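PDB 3JWH: Hen1 from Anabaena variabilis, which probably transfers a methyl group from S-adenosylmethionine to the 2'-hydroxyl of the 3'-terminal nucleotide of RNA. Local coordinates for residues G37-K49 with S65-R77. Sequence-based numbering, arbitrary orientation.
Sequences GCGQGNLLKILLK and SLEIAQERLDRLR. With SAH (S-adenosyl-L-homocysteine), chain C.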
loop_
_atom_site.group_PDB
_atom_site.type_symbol
_atom_site.label_atom_id
_atom_site.label_comp_id
_atom_site.label_asym_id
_atom_site.label_seq_id
_atom_site.Cartn_x
_atom_site.Cartn_y
_atom_site.Cartn_z
ATOM N N GLY A 37 -6.814 -2.753 -0.561
ATOM C CA GLY A 37 -6.553 -3.907 -1.398
ATOM C C GLY A 37 -5.654 -4.781 -0.543
ATOM O O GLY A 37 -4.616 -5.264 -0.987
ATOM N N CYS A 38 -6.069 -4.988 0.698
ATOM C CA CYS A 38 -5.295 -5.755 1.665
ATOM C C CYS A 38 -5.087 -7.246 1.379
ATOM O O CYS A 38 -4.207 -7.871 1.966
ATOM C CB CYS A 38 -5.909 -5.577 3.053
ATOM S SG CYS A 38 -7.493 -6.390 3.264
ATOM N N GLY A 39 -5.889 -7.816 0.493
ATOM C CA GLY A 39 -5.732 -9.223 0.190
ATOM C C GLY A 39 -5.818 -10.109 1.421
ATOM O O GLY A 39 -6.643 -9.876 2.310
ATOM N N GLN A 40 -4.943 -11.107 1.489
ATOM C CA GLN A 40 -4.935 -12.054 2.601
ATOM C C GLN A 40 -4.436 -11.500 3.930
ATOM O O GLN A 40 -4.400 -12.226 4.919
ATOM C CB GLN A 40 -4.104 -13.283 2.242
ATOM C CG GLN A 40 -4.396 -13.846 0.870
ATOM C CD GLN A 40 -3.874 -15.262 0.706
ATOM O OE1 GLN A 40 -2.762 -15.584 1.142
ATOM N NE2 GLN A 40 -4.672 -16.111 0.067
ATOM N N GLY A 41 -4.030 -10.235 3.955
ATOM C CA GLY A 41 -3.584 -9.634 5.200
ATOM C C GLY A 41 -2.130 -9.817 5.589
ATOM O O GLY A 41 -1.798 -9.777 6.772
ATOM N N ASN A 42 -1.257 -10.010 4.610
ATOM C CA ASN A 42 0.159 -10.193 4.912
ATOM C C ASN A 42 0.688 -8.989 5.670
ATOM O O ASN A 42 1.251 -9.130 6.753
ATOM C CB ASN A 42 0.954 -10.429 3.632
ATOM C CG ASN A 42 0.655 -11.777 3.014
ATOM O OD1 ASN A 42 0.358 -12.744 3.729
ATOM N ND2 ASN A 42 0.743 -11.864 1.683
ATOM N N LEU A 43 0.478 -7.796 5.120
ATOM C CA LEU A 43 0.922 -6.596 5.804
ATOM C C LEU A 43 0.090 -6.360 7.073
ATOM O O LEU A 43 0.618 -5.895 8.088
ATOM C CB LEU A 43 0.828 -5.385 4.876
ATOM C CG LEU A 43 1.063 -4.049 5.581
ATOM C CD1 LEU A 43 2.488 -3.982 6.125
ATOM C CD2 LEU A 43 0.807 -2.914 4.614
ATOM N N LEU A 44 -1.208 -6.680 7.026
ATOM C CA LEU A 44 -2.063 -6.484 8.211
ATOM C C LEU A 44 -1.557 -7.327 9.399
ATOM O O LEU A 44 -1.618 -6.885 10.543
ATOM C CB LEU A 44 -3.530 -6.855 7.912
ATOM C CG LEU A 44 -4.338 -6.121 6.827
ATOM C CD1 LEU A 44 -5.743 -6.690 6.838
ATOM C CD2 LEU A 44 -4.375 -4.604 7.052
ATOM N N LYS A 45 -1.061 -8.533 9.132
ATOM C CA LYS A 45 -0.545 -9.399 10.199
ATOM C C LYS A 45 0.648 -8.750 10.895
ATOM O O LYS A 45 0.731 -8.728 12.125
ATOM C CB LYS A 45 -0.137 -10.759 9.628
ATOM C CG LYS A 45 0.368 -11.742 10.673
ATOM C CD LYS A 45 0.399 -13.167 10.143
ATOM C CE LYS A 45 0.480 -14.170 11.288
ATOM N NZ LYS A 45 0.385 -15.589 10.820
ATOM N N ILE A 46 1.564 -8.206 10.098
ATOM C CA ILE A 46 2.749 -7.541 10.622
ATOM C C ILE A 46 2.433 -6.268 11.419
ATOM O O ILE A 46 3.065 -6.001 12.429
ATOM C CB ILE A 46 3.743 -7.222 9.457
ATOM C CG1 ILE A 46 4.389 -8.526 8.976
ATOM C CG2 ILE A 46 4.835 -6.252 9.917
ATOM C CD1 ILE A 46 5.052 -8.423 7.621
ATOM N N LEU A 47 1.454 -5.481 10.976
ATOM C CA LEU A 47 1.096 -4.259 11.695
ATOM C C LEU A 47 0.383 -4.534 13.027
ATOM O O LEU A 47 0.644 -3.876 14.035
ATOM C CB LEU A 47 0.187 -3.377 10.825
ATOM C CG LEU A 47 0.700 -2.879 9.472
ATOM C CD1 LEU A 47 -0.311 -1.894 8.885
ATOM C CD2 LEU A 47 2.066 -2.208 9.640
ATOM N N LEU A 48 -0.529 -5.499 13.022
ATOM C CA LEU A 48 -1.300 -5.845 14.212
ATOM C C LEU A 48 -0.393 -6.360 15.331
ATOM O O LEU A 48 -0.605 -6.063 16.510
ATOM C CB LEU A 48 -2.334 -6.923 13.873
ATOM C CG LEU A 48 -3.791 -6.775 14.348
ATOM C CD1 LEU A 48 -4.340 -8.174 14.645
ATOM C CD2 LEU A 48 -3.905 -5.885 15.578
ATOM N N LYS A 49 0.611 -7.137 14.952
ATOM C CA LYS A 49 1.563 -7.705 15.905
ATOM C C LYS A 49 2.450 -6.636 16.510
ATOM O O LYS A 49 2.903 -6.778 17.633
ATOM C CB LYS A 49 2.461 -8.749 15.225
ATOM C CG LYS A 49 1.757 -10.026 14.823
ATOM C CD LYS A 49 2.708 -10.981 14.099
ATOM C CE LYS A 49 3.203 -10.378 12.791
ATOM N NZ LYS A 49 4.081 -11.303 12.020
ATOM N N SER A 65 -10.840 -13.326 0.084
ATOM C CA SER A 65 -9.585 -12.830 0.626
ATOM C C SER A 65 -9.714 -12.285 2.038
ATOM O O SER A 65 -8.822 -12.491 2.865
ATOM C CB SER A 65 -9.017 -11.759 -0.289
ATOM O OG SER A 65 -8.553 -12.351 -1.487
ATOM N N LEU A 66 -10.809 -11.585 2.322
ATOM C CA LEU A 66 -11.007 -11.034 3.659
ATOM C C LEU A 66 -11.229 -12.144 4.682
ATOM O O LEU A 66 -10.793 -12.023 5.816
ATOM C CB LEU A 66 -12.196 -10.060 3.689
ATOM C CG LEU A 66 -12.043 -8.536 3.521
ATOM C CD1 LEU A 66 -10.634 -8.109 3.174
ATOM C CD2 LEU A 66 -13.017 -8.092 2.472
ATOM N N GLU A 67 -11.918 -13.216 4.303
ATOM C CA GLU A 67 -12.146 -14.312 5.250
ATOM C C GLU A 67 -10.802 -14.956 5.576
ATOM O O GLU A 67 -10.512 -15.277 6.726
ATOM C CB GLU A 67 -13.092 -15.373 4.671
ATOM C CG GLU A 67 -14.554 -14.938 4.519
ATOM C CD GLU A 67 -15.236 -14.592 5.845
ATOM O OE1 GLU A 67 -14.823 -13.605 6.493
ATOM O OE2 GLU A 67 -16.189 -15.306 6.240
ATOM N N ILE A 68 -9.977 -15.144 4.556
ATOM C CA ILE A 68 -8.668 -15.730 4.765
ATOM C C ILE A 68 -7.834 -14.809 5.659
ATOM O O ILE A 68 -7.185 -15.276 6.592
ATOM C CB ILE A 68 -7.976 -15.987 3.408
ATOM C CG1 ILE A 68 -8.751 -17.084 2.658
ATOM C CG2 ILE A 68 -6.530 -16.393 3.617
ATOM C CD1 ILE A 68 -8.283 -17.334 1.257
ATOM N N ALA A 69 -7.869 -13.504 5.394
ATOM C CA ALA A 69 -7.118 -12.550 6.211
ATOM C C ALA A 69 -7.474 -12.708 7.693
ATOM O O ALA A 69 -6.593 -12.799 8.551
ATOM C CB ALA A 69 -7.409 -11.134 5.763
ATOM N N GLN A 70 -8.773 -12.732 7.983
ATOM C CA GLN A 70 -9.264 -12.873 9.347
ATOM C C GLN A 70 -8.746 -14.190 9.933
ATOM O O GLN A 70 -8.384 -14.271 11.105
ATOM C CB GLN A 70 -10.801 -12.856 9.341
ATOM C CG GLN A 70 -11.458 -12.767 10.704
ATOM C CD GLN A 70 -10.922 -11.611 11.524
ATOM O OE1 GLN A 70 -9.847 -11.711 12.117
ATOM N NE2 GLN A 70 -11.656 -10.500 11.549
ATOM N N GLU A 71 -8.693 -15.212 9.092
ATOM C CA GLU A 71 -8.236 -16.532 9.498
ATOM C C GLU A 71 -6.796 -16.540 10.005
ATOM O O GLU A 71 -6.539 -16.965 11.129
ATOM C CB GLU A 71 -8.390 -17.501 8.330
ATOM C CG GLU A 71 -8.169 -18.958 8.677
ATOM C CD GLU A 71 -8.640 -19.874 7.559
ATOM O OE1 GLU A 71 -8.225 -19.655 6.395
ATOM O OE2 GLU A 71 -9.423 -20.811 7.840
ATOM N N ARG A 72 -5.851 -16.074 9.198
ATOM C CA ARG A 72 -4.471 -16.076 9.661
ATOM C C ARG A 72 -4.211 -15.023 10.736
ATOM O O ARG A 72 -3.364 -15.222 11.617
ATOM C CB ARG A 72 -3.495 -15.937 8.489
ATOM C CG ARG A 72 -3.898 -15.006 7.382
ATOM C CD ARG A 72 -3.051 -15.285 6.140
ATOM N NE ARG A 72 -1.632 -14.991 6.342
ATOM C CZ ARG A 72 -1.118 -13.766 6.437
ATOM N NH1 ARG A 72 -1.900 -12.699 6.348
ATOM N NH2 ARG A 72 0.186 -13.605 6.617
ATOM N N LEU A 73 -4.949 -13.920 10.690
ATOM C CA LEU A 73 -4.768 -12.888 11.697
ATOM C C LEU A 73 -5.135 -13.480 13.039
ATOM O O LEU A 73 -4.651 -13.034 14.076
ATOM C CB LEU A 73 -5.635 -11.658 11.408
ATOM C CG LEU A 73 -5.086 -10.657 10.376
ATOM C CD1 LEU A 73 -6.129 -9.598 10.035
ATOM C CD2 LEU A 73 -3.841 -9.998 10.918
ATOM N N ASP A 74 -5.982 -14.504 13.021
ATOM C CA ASP A 74 -6.402 -15.140 14.259
ATOM C C ASP A 74 -5.391 -16.135 14.785
ATOM O O ASP A 74 -5.549 -16.658 15.873
ATOM C CB ASP A 74 -7.757 -15.826 14.085
ATOM C CG ASP A 74 -8.908 -14.854 14.190
ATOM O OD1 ASP A 74 -8.848 -13.985 15.071
ATOM O OD2 ASP A 74 -9.866 -14.959 13.405
ATOM N N ARG A 75 -4.354 -16.410 14.005
ATOM C CA ARG A 75 -3.318 -17.327 14.443
ATOM C C ARG A 75 -2.380 -16.579 15.392
ATOM O O ARG A 75 -1.462 -17.165 15.970
ATOM C CB ARG A 75 -2.557 -17.877 13.235
ATOM C CG ARG A 75 -3.430 -18.730 12.306
ATOM C CD ARG A 75 -2.713 -19.058 11.004
ATOM N NE ARG A 75 -3.558 -19.805 10.072
ATOM C CZ ARG A 75 -3.229 -20.051 8.804
ATOM N NH1 ARG A 75 -2.074 -19.606 8.320
ATOM N NH2 ARG A 75 -4.051 -20.739 8.021
ATOM N N LEU A 76 -2.631 -15.285 15.564
ATOM C CA LEU A 76 -1.822 -14.457 16.449
ATOM C C LEU A 76 -2.308 -14.532 17.893
ATOM O O LEU A 76 -3.485 -14.771 18.162
ATOM C CB LEU A 76 -1.862 -12.994 16.009
ATOM C CG LEU A 76 -1.374 -12.642 14.605
ATOM C CD1 LEU A 76 -1.591 -11.165 14.367
ATOM C CD2 LEU A 76 0.083 -12.988 14.452
ATOM N N ARG A 77 -1.384 -14.321 18.818
ATOM C CA ARG A 77 -1.695 -14.318 20.236
ATOM C C ARG A 77 -1.355 -12.898 20.628
ATOM O O ARG A 77 -0.228 -12.449 20.425
ATOM C CB ARG A 77 -0.820 -15.330 20.974
ATOM C CG ARG A 77 -1.042 -16.755 20.487
ATOM C CD ARG A 77 -2.453 -17.220 20.838
ATOM N NE ARG A 77 -3.065 -18.018 19.775
ATOM C CZ ARG A 77 -2.654 -19.226 19.394
ATOM N NH1 ARG A 77 -1.615 -19.806 19.988
ATOM N NH2 ARG A 77 -3.286 -19.853 18.407
HETATM N N SAH C . -1.634 -6.249 -0.929
HETATM C CA SAH C . -1.726 -7.710 -0.787
HETATM C CB SAH C . -1.852 -8.347 -2.172
HETATM C CG SAH C . -3.068 -7.786 -2.908
HETATM S SD SAH C . -3.281 -8.432 -4.608
HETATM C C SAH C . -0.459 -8.242 -0.113
HETATM O O SAH C . 0.454 -8.632 -0.871
HETATM O OXT SAH C . -0.436 -8.247 1.138
HETATM C "C5'" SAH C . -4.516 -7.209 -5.175
HETATM C "C4'" SAH C . -5.625 -7.018 -4.138
HETATM O "O4'" SAH C . -6.412 -5.873 -4.509
HETATM C "C3'" SAH C . -6.563 -8.229 -4.132
HETATM O "O3'" SAH C . -7.015 -8.490 -2.801
HETATM C "C2'" SAH C . -7.716 -7.722 -4.999
HETATM O "O2'" SAH C . -8.914 -8.416 -4.639
HETATM C "C1'" SAH C . -7.785 -6.288 -4.478
HETATM N N9 SAH C . -8.573 -5.409 -5.368
HETATM C C8 SAH C . -8.463 -5.342 -6.692
HETATM N N7 SAH C . -9.300 -4.421 -7.163
HETATM C C5 SAH C . -9.952 -3.896 -6.131
HETATM C C6 SAH C . -10.929 -2.922 -5.997
HETATM N N6 SAH C . -11.412 -2.300 -7.072
HETATM N N1 SAH C . -11.387 -2.625 -4.779
HETATM C C2 SAH C . -10.922 -3.248 -3.704
HETATM N N3 SAH C . -9.995 -4.180 -3.794
HETATM C C4 SAH C . -9.489 -4.528 -4.984
#
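Arg72 reaches from helix 63-73 to the glycine-rich loop that opens helix 42-49, the G-x-G-x-G loop that follows the first strand of this Rossmann-like methyltransferase fold and holds the S-adenosyl-L-homocysteine. Its NH1 donates a hydrogen bond of 2.9 Å to Gln40 O, with the donor lying above the carbonyl plane. Gly41 O sits in the guanidinium plane, at the edge of the group. The two faces are occupied as well: Asn42 OD1 stands over one, its amide turned 87° against the guanidinium, and Lys45 CD lies over the other, 3.6 Å from Arg72 NH2. Arg72 CG is wedged between its own backbone N and carbonyl carbon (chi1 39°), and the chain then bends about its CG-CD bond to bring the guanidinium over the loop. A leucine in place of Arg72 would probably leave Gln40 O without this donor and Asn42 OD1 and Lys45 CD without the flat group between them. The backbones are nearest close by, with Gln40 CA and Ala69 CA 4.2 Å apart, which allows Ala69 CA to approach the same Gln40 O at 3.0 Å in a CA-H...O contact. Further along, the helix axes run 35° apart, and Leu48, Leu73 and Leu76 pack between the segments. Leu73 CD2 presses on Lys45 CA, while Leu48 CD1 meets both Leu73 and Leu76. Lys45, extended, runs obliquely across Leu76, whereas Lys49 crosses that leucine nearly at a right angle. There Leu76 CD2 is packed tightly, 3.4 Å from Lys45 CE and 3.3 Å from Lys49 CD.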